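PDB 1Q5N: 3-carboxy-cis,cis-muconate cycloisomerase from Acinetobacter calcoaceticus, which belongs to the mainly helical, homotetrameric enzyme superfamily that includes fumarase and adenylosuccinate lyase. Local coordinates for residues Q39-V44 / A204-Q209; A52-R57 / E98-Y103; A117-C122 / D235-I240; M306-Q311 / W328-E333. All blocks are in the same frame, centred on the assembly; numbering follows the deposited sequence.

Contact 1. Residues Q39-V44 / A204-Q209. Unlike the reference sequence in segment 39-44: Ala40 (reference Gln).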
# COMPACT_ATOMS: atom_id res chain seq x y z
N GLN A 39 -41.15 -7.42 6.47
CA GLN A 39 -41.69 -7.72 7.77
C GLN A 39 -41.73 -6.53 8.69
O GLN A 39 -42.72 -6.33 9.40
CB GLN A 39 -40.90 -8.82 8.45
CG GLN A 39 -41.13 -10.18 7.87
CD GLN A 39 -40.46 -11.25 8.72
OE1 GLN A 39 -41.15 -12.13 9.28
NE2 GLN A 39 -39.12 -11.19 8.85
N ALA A 40 -40.66 -5.74 8.71
CA ALA A 40 -40.60 -4.58 9.59
C ALA A 40 -41.65 -3.57 9.19
O ALA A 40 -42.24 -2.93 10.05
CB ALA A 40 -39.23 -3.94 9.56
N GLN A 41 -41.87 -3.43 7.88
CA GLN A 41 -42.85 -2.47 7.39
C GLN A 41 -44.30 -2.91 7.68
O GLN A 41 -45.13 -2.08 8.05
CB GLN A 41 -42.67 -2.23 5.88
CG GLN A 41 -41.42 -1.47 5.60
CD GLN A 41 -41.13 -1.31 4.12
OE1 GLN A 41 -41.55 -2.13 3.29
NE2 GLN A 41 -40.37 -0.26 3.77
N ALA A 42 -44.58 -4.21 7.52
CA ALA A 42 -45.92 -4.75 7.80
C ALA A 42 -46.20 -4.55 9.29
O ALA A 42 -47.27 -4.12 9.69
CB ALA A 42 -45.99 -6.25 7.44
N GLN A 43 -45.21 -4.84 10.11
CA GLN A 43 -45.35 -4.69 11.53
C GLN A 43 -45.65 -3.26 12.04
O GLN A 43 -46.16 -3.10 13.15
CB GLN A 43 -44.08 -5.26 12.17
CG GLN A 43 -43.81 -4.81 13.56
CD GLN A 43 -42.52 -5.38 14.08
OE1 GLN A 43 -41.92 -4.86 15.05
NE2 GLN A 43 -42.07 -6.48 13.45
N VAL A 44 -45.34 -2.22 11.27
CA VAL A 44 -45.65 -0.86 11.72
C VAL A 44 -46.71 -0.19 10.83
O VAL A 44 -46.94 1.02 10.93
CB VAL A 44 -44.40 0.06 11.72
CG1 VAL A 44 -43.38 -0.45 12.70
CG2 VAL A 44 -43.81 0.16 10.31
N ALA A 204 -36.89 9.54 2.36
CA ALA A 204 -37.97 10.39 1.90
C ALA A 204 -39.25 9.63 1.45
O ALA A 204 -40.36 10.03 1.80
CB ALA A 204 -37.47 11.31 0.79
N SER A 205 -39.14 8.53 0.71
CA SER A 205 -40.36 7.84 0.29
C SER A 205 -41.19 7.18 1.44
O SER A 205 -42.33 6.73 1.20
CB SER A 205 -40.05 6.79 -0.79
OG SER A 205 -39.23 5.78 -0.27
N LEU A 206 -40.63 7.12 2.65
CA LEU A 206 -41.36 6.57 3.79
C LEU A 206 -41.97 7.72 4.60
O LEU A 206 -42.57 7.50 5.65
CB LEU A 206 -40.42 5.74 4.67
CG LEU A 206 -39.95 4.41 4.05
CD1 LEU A 206 -39.06 3.67 5.02
CD2 LEU A 206 -41.16 3.55 3.70
N GLN A 207 -41.76 8.95 4.14
CA GLN A 207 -42.29 10.16 4.76
C GLN A 207 -42.09 10.42 6.24
O GLN A 207 -41.06 10.95 6.63
CB GLN A 207 -43.76 10.28 4.35
CG GLN A 207 -43.77 10.52 2.83
CD GLN A 207 -45.10 10.40 2.14
OE1 GLN A 207 -45.74 9.33 2.16
NE2 GLN A 207 -45.52 11.49 1.48
N ASP A 208 -43.05 10.13 7.09
CA ASP A 208 -42.79 10.37 8.51
C ASP A 208 -42.71 9.08 9.33
O ASP A 208 -42.67 9.10 10.55
CB ASP A 208 -43.82 11.36 9.10
CG ASP A 208 -45.26 10.88 8.97
OD1 ASP A 208 -45.55 9.92 8.20
OD2 ASP A 208 -46.13 11.49 9.64
N GLN A 209 -42.63 7.97 8.62
CA GLN A 209 -42.54 6.63 9.21
C GLN A 209 -41.09 6.13 9.19
O GLN A 209 -40.82 4.99 9.60
CB GLN A 209 -43.35 5.66 8.36
CG GLN A 209 -44.79 6.06 8.19
CD GLN A 209 -45.50 6.06 9.52
OE1 GLN A 209 -46.00 5.02 9.97
NE2 GLN A 209 -45.52 7.23 10.18
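Gln41 and Leu206 lose the most surface in this small contact, which buries 102 Å² in all. Gln41 is near the end of helix 23-43, and its side chain crosses that of Leu206 at about a right angle. The touch is between the amide nitrogen and one methyl branch: Gln41 NE2 lies 3.9 Å from Leu206 CD2. Gln41 CG stands anti to its carbonyl carbon (chi1 -70°) and the chain runs extended beyond it (chi2 175°), which carries the amide across to the loop. There NE2 is already bonded to the carbonyl oxygen of Trp106, a residue that Leu206 also touches.

Val44, three residues on, faces the loop across a wider gap. The CA atoms of Val44 and Gln209 are 8.5 Å apart, and Val44 O comes no nearer than 4.2 Å to Gln209 OE1. The side chain of Val44 packs instead on Ile212 and Val213 of helix 210-221.

Leu206 and Gln209 both point their CB atoms at the helix from a type II' turn, closed by Gln209 N to Leu206 O at 3.0 Å. With nearest approaches this long and no polar bond joining the two segments, the chemistry is that of van der Waals contact, and the donor NE2 of Gln41 finds its acceptor outside them, in Trp106 O.

Contact 2. Residues A52-R57 / E98-Y103. Unlike the reference sequence in segment 52-57: Thr53 (reference Asn), Val54 (reference Cys), Ile55 (reference Asp), Gln56 (reference Arg), Arg57 (reference Thr).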
# COMPACT_ATOMS: atom_id res chain seq x y z
N ALA A 52 -46.35 -8.94 3.15
CA ALA A 52 -45.17 -9.39 3.88
C ALA A 52 -45.15 -10.91 3.98
O ALA A 52 -44.10 -11.55 3.81
CB ALA A 52 -45.15 -8.80 5.28
N THR A 53 -46.32 -11.51 4.25
CA THR A 53 -46.39 -12.97 4.37
C THR A 53 -46.12 -13.68 3.04
O THR A 53 -45.46 -14.71 3.02
CB THR A 53 -47.76 -13.43 4.97
OG1 THR A 53 -47.81 -13.07 6.36
CG2 THR A 53 -47.90 -14.93 4.89
N VAL A 54 -46.60 -13.13 1.94
CA VAL A 54 -46.36 -13.73 0.64
C VAL A 54 -44.86 -13.61 0.25
O VAL A 54 -44.26 -14.54 -0.29
CB VAL A 54 -47.20 -13.04 -0.42
CG1 VAL A 54 -46.68 -13.38 -1.81
CG2 VAL A 54 -48.64 -13.46 -0.25
N ILE A 55 -44.28 -12.45 0.54
CA ILE A 55 -42.87 -12.22 0.26
C ILE A 55 -42.02 -13.20 1.14
O ILE A 55 -41.17 -13.94 0.64
CB ILE A 55 -42.53 -10.73 0.57
CG1 ILE A 55 -43.17 -9.83 -0.48
CG2 ILE A 55 -41.05 -10.52 0.57
CD1 ILE A 55 -43.08 -8.38 -0.11
N GLN A 56 -42.28 -13.23 2.44
CA GLN A 56 -41.56 -14.13 3.34
C GLN A 56 -41.62 -15.60 2.90
O GLN A 56 -40.67 -16.35 3.11
CB GLN A 56 -42.15 -14.00 4.74
CG GLN A 56 -41.67 -15.05 5.70
CD GLN A 56 -42.18 -14.76 7.09
OE1 GLN A 56 -42.87 -13.74 7.32
NE2 GLN A 56 -41.85 -15.65 8.04
N ARG A 57 -42.73 -16.01 2.30
CA ARG A 57 -42.87 -17.38 1.85
C ARG A 57 -42.25 -17.61 0.51
O ARG A 57 -41.67 -18.65 0.27
CB ARG A 57 -44.33 -17.79 1.77
CG ARG A 57 -44.96 -18.21 3.08
CD ARG A 57 -46.41 -18.65 2.84
NE ARG A 57 -47.17 -18.70 4.08
CZ ARG A 57 -48.48 -18.44 4.17
NH1 ARG A 57 -49.17 -18.12 3.07
NH2 ARG A 57 -49.09 -18.51 5.36
N GLU A 98 -49.48 -11.04 -7.85
CA GLU A 98 -49.14 -9.78 -8.51
C GLU A 98 -49.25 -8.60 -7.60
O GLU A 98 -48.71 -7.54 -7.88
CB GLU A 98 -50.04 -9.52 -9.72
CG GLU A 98 -49.92 -10.55 -10.80
CD GLU A 98 -50.94 -10.33 -11.89
OE1 GLU A 98 -52.15 -10.23 -11.55
OE2 GLU A 98 -50.55 -10.25 -13.08
N ASP A 99 -49.97 -8.77 -6.50
CA ASP A 99 -50.14 -7.67 -5.58
C ASP A 99 -49.07 -7.50 -4.50
O ASP A 99 -48.69 -6.37 -4.16
CB ASP A 99 -51.52 -7.73 -4.94
CG ASP A 99 -52.33 -6.48 -5.25
OD1 ASP A 99 -52.07 -5.44 -4.58
OD2 ASP A 99 -53.17 -6.55 -6.19
N ALA A 100 -48.59 -8.61 -3.95
CA ALA A 100 -47.56 -8.52 -2.94
C ALA A 100 -46.30 -7.96 -3.63
O ALA A 100 -45.55 -7.22 -3.03
CB ALA A 100 -47.29 -9.90 -2.35
N ALA A 101 -46.11 -8.28 -4.90
CA ALA A 101 -44.96 -7.83 -5.66
C ALA A 101 -44.69 -6.31 -5.64
O ALA A 101 -43.54 -5.87 -5.80
CB ALA A 101 -45.07 -8.31 -7.11
N ARG A 102 -45.73 -5.51 -5.43
CA ARG A 102 -45.57 -4.07 -5.41
C ARG A 102 -44.82 -3.57 -4.21
O ARG A 102 -44.26 -2.48 -4.22
CB ARG A 102 -46.94 -3.40 -5.45
CG ARG A 102 -47.55 -3.58 -6.80
CD ARG A 102 -49.03 -3.40 -6.83
NE ARG A 102 -49.47 -3.91 -8.12
CZ ARG A 102 -50.69 -3.77 -8.63
NH1 ARG A 102 -51.62 -3.11 -7.93
NH2 ARG A 102 -50.98 -4.29 -9.83
N TYR A 103 -44.81 -4.37 -3.16
CA TYR A 103 -44.16 -4.00 -1.94
C TYR A 103 -42.73 -4.53 -1.78
O TYR A 103 -42.11 -4.32 -0.73
CB TYR A 103 -45.04 -4.42 -0.77
CG TYR A 103 -46.40 -3.78 -0.87
CD1 TYR A 103 -46.58 -2.43 -0.53
CD2 TYR A 103 -47.50 -4.50 -1.34
CE1 TYR A 103 -47.80 -1.82 -0.66
CE2 TYR A 103 -48.73 -3.90 -1.48
CZ TYR A 103 -48.88 -2.56 -1.14
OH TYR A 103 -50.11 -1.96 -1.28
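Ala100 is the pivot of the tight part: its methyl carbon CB sits 3.6 Å from Val54 CG1 and almost as close to Val54 CB, so it rests against the branch point of the valine. The small alanine is consistent with the close backbones; the CA atoms of Val54 and Ala100 are only 6.4 Å apart. CG1 of Val54 stands anti to the backbone N (chi1 165°), on the side facing the alanine. Ile55 adds its tip, CD1, which lies 4.0 Å from Ala100 O.

Packing slackens toward Tyr103. Ile55 CD1 is 4.5 Å from Tyr103 CB, and although that CB points at the helix, the ring turns away to Ile47, Pro48 and Arg385 of the second subunit. The solvent side belongs to the charged residues. Arg57 lays its guanidinium over its own helix, with Thr53 CG2 3.6 Å above the plane of the Arg57 group near its centre, while Glu98 and Asp99 are exposed on the other segment.

Val93 of helix 82-94 touches both Ile55 and Ala100, closing the apolar patch from a third element. The backbone N atoms of Asp99 and Ala100 bond to Asp97 OD1, leading into the 3-10 segment 100-103. Both segments belong to the small helical region at one end of the subunit, beside the long-helix bundle, as in the fumarase/adenylosuccinate lyase superfamily.

Contact 3. Residues A117-C122 / D235-I240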
# COMPACT_ATOMS: atom_id res chain seq x y z
N ALA A 117 -26.42 -6.63 3.62
CA ALA A 117 -25.95 -8.00 3.37
C ALA A 117 -24.44 -8.08 3.75
O ALA A 117 -23.97 -9.09 4.29
CB ALA A 117 -26.16 -8.39 1.90
N CYS A 118 -23.69 -7.01 3.48
CA CYS A 118 -22.29 -7.00 3.85
C CYS A 118 -22.13 -7.18 5.38
O CYS A 118 -21.33 -8.00 5.83
CB CYS A 118 -21.61 -5.70 3.41
SG CYS A 118 -19.85 -5.60 3.88
N ILE A 119 -22.88 -6.39 6.17
CA ILE A 119 -22.81 -6.53 7.63
C ILE A 119 -23.30 -7.93 8.12
O ILE A 119 -22.77 -8.47 9.12
CB ILE A 119 -23.62 -5.44 8.31
CG1 ILE A 119 -22.92 -4.09 8.07
CG2 ILE A 119 -23.77 -5.74 9.80
CD1 ILE A 119 -21.46 -4.05 8.54
N LEU A 120 -24.28 -8.51 7.42
CA LEU A 120 -24.73 -9.84 7.82
C LEU A 120 -23.58 -10.82 7.55
O LEU A 120 -23.32 -11.70 8.38
CB LEU A 120 -25.99 -10.28 7.05
CG LEU A 120 -27.27 -9.49 7.42
CD1 LEU A 120 -28.44 -9.96 6.58
CD2 LEU A 120 -27.58 -9.67 8.90
N GLN A 121 -22.90 -10.67 6.42
CA GLN A 121 -21.77 -11.53 6.12
C GLN A 121 -20.67 -11.33 7.19
O GLN A 121 -20.12 -12.30 7.70
CB GLN A 121 -21.20 -11.21 4.73
CG GLN A 121 -22.04 -11.72 3.55
CD GLN A 121 -21.47 -11.24 2.22
OE1 GLN A 121 -21.24 -10.04 2.05
NE2 GLN A 121 -21.22 -12.16 1.28
N CYS A 122 -20.35 -10.09 7.51
CA CYS A 122 -19.33 -9.79 8.50
C CYS A 122 -19.70 -10.40 9.85
O CYS A 122 -18.82 -10.84 10.61
CB CYS A 122 -19.15 -8.27 8.66
SG CYS A 122 -18.34 -7.44 7.24
N ASP A 235 -16.17 4.38 8.28
CA ASP A 235 -15.31 3.96 9.37
C ASP A 235 -15.67 2.57 9.91
O ASP A 235 -14.79 1.82 10.28
CB ASP A 235 -15.37 5.01 10.48
CG ASP A 235 -16.79 5.24 10.94
OD1 ASP A 235 -17.60 5.83 10.16
OD2 ASP A 235 -17.08 4.80 12.07
N ARG A 236 -16.94 2.18 9.93
CA ARG A 236 -17.27 0.86 10.45
C ARG A 236 -16.67 -0.33 9.64
O ARG A 236 -16.27 -1.37 10.22
CB ARG A 236 -18.78 0.67 10.58
CG ARG A 236 -19.40 1.43 11.73
CD ARG A 236 -20.94 1.48 11.56
NE ARG A 236 -21.60 2.29 12.60
CZ ARG A 236 -22.04 3.53 12.43
NH1 ARG A 236 -21.92 4.15 11.26
NH2 ARG A 236 -22.62 4.16 13.45
N ILE A 237 -16.60 -0.16 8.31
CA ILE A 237 -16.06 -1.17 7.43
C ILE A 237 -14.52 -1.26 7.65
O ILE A 237 -13.95 -2.37 7.80
CB ILE A 237 -16.32 -0.80 5.94
CG1 ILE A 237 -17.84 -0.76 5.65
CG2 ILE A 237 -15.63 -1.79 5.00
CD1 ILE A 237 -18.58 -2.04 5.96
N VAL A 238 -13.88 -0.10 7.67
CA VAL A 238 -12.45 -0.03 7.82
C VAL A 238 -12.06 -0.61 9.15
O VAL A 238 -11.07 -1.35 9.26
CB VAL A 238 -11.98 1.44 7.72
CG1 VAL A 238 -10.45 1.53 7.86
CG2 VAL A 238 -12.40 1.98 6.37
N GLU A 239 -12.86 -0.30 10.17
CA GLU A 239 -12.56 -0.75 11.52
C GLU A 239 -12.51 -2.26 11.60
O GLU A 239 -11.59 -2.83 12.23
CB GLU A 239 -13.54 -0.15 12.52
CG GLU A 239 -13.28 -0.55 13.97
CD GLU A 239 -14.05 0.27 14.98
OE1 GLU A 239 -15.18 0.72 14.72
OE2 GLU A 239 -13.52 0.48 16.07
N ILE A 240 -13.47 -2.92 10.95
CA ILE A 240 -13.49 -4.38 10.94
C ILE A 240 -12.21 -4.89 10.22
O ILE A 240 -11.53 -5.79 10.72
CB ILE A 240 -14.74 -4.91 10.22
CG1 ILE A 240 -15.99 -4.64 11.08
CG2 ILE A 240 -14.66 -6.45 10.00
CD1 ILE A 240 -17.30 -4.85 10.26
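Between Cys122 and Ile240 there is no flat group; the aromatic ring beside them belongs to Phe335 of helix 323-351, which touches both side chains. The guanidinium of Arg236 does not touch residues 117-122 either: it makes a cation-pi contact with Trp230, and its NE bonds to Arg190 O.

What crosses the gap is thiol and methyl. Cys122 SG lies 4.1 Å from Ile240 CD1; CB of the cysteine points at the other helix, and SG, anti to the carbonyl carbon (chi1 -71°), extends to the isoleucine. One turn earlier, Ile237 CD1 meets two partners, Cys118 SG at 4.3 Å and Ile119 CD1 at 4.4 Å.

The short axes run nearly parallel, 24° apart, and stay 12.2 Å from one another at their closest, so contact is left to the ends of the side chains. This is the long-helix bundle of the fumarase superfamily, whose helices from four subunits build the core of the tetramer. Leu331 of helix 323-351 packs on both cysteines. Away from this apolar seam, Asp235 and Glu239 form salt bridges to Arg183 of the second subunit, and Asp235 also to Arg179 there, while Glu239 has a further one to Arg190 of its own chain.

Contact 4. Residues M306-Q311 / W328-E333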
# COMPACT_ATOMS: atom_id res chain seq x y z
N MET A 306 -5.08 -3.35 3.05
CA MET A 306 -5.39 -2.31 4.03
C MET A 306 -5.27 -0.94 3.35
O MET A 306 -6.09 -0.04 3.63
CB MET A 306 -4.42 -2.32 5.23
CG MET A 306 -4.68 -3.36 6.32
SD MET A 306 -6.36 -3.23 7.02
CE MET A 306 -6.84 -4.68 6.50
N SER A 307 -4.25 -0.76 2.50
CA SER A 307 -4.06 0.50 1.81
C SER A 307 -5.36 0.81 1.04
O SER A 307 -5.92 1.90 1.10
CB SER A 307 -2.87 0.42 0.86
OG SER A 307 -3.07 1.19 -0.31
N SER A 308 -5.87 -0.20 0.35
CA SER A 308 -7.09 -0.06 -0.40
C SER A 308 -8.38 0.32 0.40
O SER A 308 -9.14 1.23 0.00
CB SER A 308 -7.34 -1.35 -1.18
OG SER A 308 -8.52 -1.22 -1.90
N ILE A 309 -8.61 -0.39 1.51
CA ILE A 309 -9.77 -0.21 2.32
C ILE A 309 -9.71 1.21 2.93
O ILE A 309 -10.74 1.90 2.98
CB ILE A 309 -9.87 -1.42 3.31
CG1 ILE A 309 -11.30 -1.94 3.35
CG2 ILE A 309 -9.44 -1.08 4.64
CD1 ILE A 309 -12.24 -0.88 3.59
N TYR A 310 -8.52 1.67 3.33
CA TYR A 310 -8.36 3.04 3.84
C TYR A 310 -8.59 4.10 2.74
O TYR A 310 -9.20 5.13 3.03
CB TYR A 310 -6.99 3.24 4.47
CG TYR A 310 -6.98 2.84 5.95
CD1 TYR A 310 -7.43 3.72 6.94
CD2 TYR A 310 -6.56 1.54 6.34
CE1 TYR A 310 -7.48 3.33 8.28
CE2 TYR A 310 -6.62 1.14 7.67
CZ TYR A 310 -7.07 2.03 8.63
OH TYR A 310 -7.09 1.60 9.92
N GLN A 311 -8.09 3.90 1.51
CA GLN A 311 -8.38 4.87 0.44
C GLN A 311 -9.92 4.92 0.23
O GLN A 311 -10.46 5.95 -0.08
CB GLN A 311 -7.82 4.49 -0.93
CG GLN A 311 -6.37 4.51 -1.20
CD GLN A 311 -6.12 3.91 -2.62
OE1 GLN A 311 -6.60 4.49 -3.61
NE2 GLN A 311 -5.41 2.75 -2.70
N TRP A 328 -16.14 -3.86 -2.28
CA TRP A 328 -16.71 -5.16 -2.57
C TRP A 328 -15.63 -6.17 -2.90
O TRP A 328 -15.88 -7.37 -2.81
CB TRP A 328 -17.72 -5.10 -3.73
CG TRP A 328 -18.78 -4.06 -3.61
CD1 TRP A 328 -19.28 -3.50 -2.44
CD2 TRP A 328 -19.47 -3.43 -4.68
NE1 TRP A 328 -20.24 -2.56 -2.74
CE2 TRP A 328 -20.38 -2.49 -4.11
CE3 TRP A 328 -19.41 -3.55 -6.08
CZ2 TRP A 328 -21.22 -1.69 -4.88
CZ3 TRP A 328 -20.26 -2.75 -6.87
CH2 TRP A 328 -21.14 -1.83 -6.27
N LEU A 329 -14.47 -5.70 -3.35
CA LEU A 329 -13.38 -6.60 -3.68
C LEU A 329 -12.41 -6.78 -2.53
O LEU A 329 -11.90 -7.85 -2.31
CB LEU A 329 -12.59 -6.07 -4.87
CG LEU A 329 -13.37 -6.12 -6.20
CD1 LEU A 329 -12.58 -5.45 -7.29
CD2 LEU A 329 -13.68 -7.55 -6.59
N SER A 330 -12.15 -5.73 -1.75
CA SER A 330 -11.14 -5.87 -0.73
C SER A 330 -11.57 -6.53 0.59
O SER A 330 -10.86 -7.41 1.07
CB SER A 330 -10.52 -4.50 -0.46
OG SER A 330 -11.49 -3.66 0.17
N LEU A 331 -12.69 -6.08 1.16
CA LEU A 331 -13.16 -6.62 2.44
C LEU A 331 -13.26 -8.14 2.46
O LEU A 331 -12.70 -8.78 3.34
CB LEU A 331 -14.50 -5.98 2.88
CG LEU A 331 -15.00 -6.39 4.30
CD1 LEU A 331 -14.03 -5.89 5.39
CD2 LEU A 331 -16.38 -5.80 4.60
N PRO A 332 -13.94 -8.74 1.47
CA PRO A 332 -14.01 -10.21 1.53
C PRO A 332 -12.60 -10.87 1.49
O PRO A 332 -12.36 -11.87 2.19
CB PRO A 332 -14.86 -10.59 0.27
CG PRO A 332 -15.63 -9.30 -0.05
CD PRO A 332 -14.62 -8.21 0.27
N GLU A 333 -11.70 -10.35 0.66
CA GLU A 333 -10.36 -10.95 0.55
C GLU A 333 -9.66 -10.89 1.92
O GLU A 333 -9.03 -11.87 2.31
CB GLU A 333 -9.57 -10.23 -0.53
CG GLU A 333 -8.20 -10.78 -0.93
CD GLU A 333 -8.26 -12.06 -1.73
OE1 GLU A 333 -9.37 -12.34 -2.26
OE2 GLU A 333 -7.23 -12.80 -1.85
O HOH W 1 -11.22 -0.92 -0.77
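Ser308 and Ile309 are the residues of helix 290-311 that touch Ser330; the backbones come nearest at Ile309 CA and Ser330 CA, 6.6 Å apart. Ahead of them in sequence, Met306 packs on Ala241 of helix 235-261, and Ser307 OG is hydrogen-bonded to Ser307 OG of the fourth subunit.

Ser308 holds its OG anti to the backbone N (chi1 179°), pointing into the gap. A water there bridges the two helices, 2.9 Å from Ser308 OG and also 2.9 Å from Ser330 OG. Asn300 ND2 of the third subunit bonds to Ser308 OG as well, so this buried hydroxyl has two partners. At Ile309 the approach is direct: Ile309 CG1 comes to 3.6 Å from Ser330 OG, the isoleucine's chi1 of -135° lying well off a staggered value. Tyr310 turns away, its OH bonded to Ser242 O of the second subunit.

Helix 323-351, which carries Ser330, is kinked here. The N of Leu329 lacks the bond to the turn before, and so does that of Pro332, which as a proline has no N-H to give. Helix 235-261 covers the other flank of 306-311, with Ala241 against Ile309 and Val238 against Tyr310.

In the fold
Contacts 3 and 4 are core, their centres each about 15 Å from the centre of the chain; contacts 1 and 2 are partly buried, with centres about 39 and 41 Å from the chain's centre. The inner pair touch each other, their own centres about 11 Å apart. The outer pair meet through Ala42 and Ala52, on the consecutive helices 23-43 and 49-59. Both inner contacts join long helices, whereas each outer one sets a helix against a loop with a 3-10 turn. Chemistry is mainly apolar in contacts 2 and 3, an amide against a methyl in contact 1, and water-bridged in contact 4, where three other subunits approach.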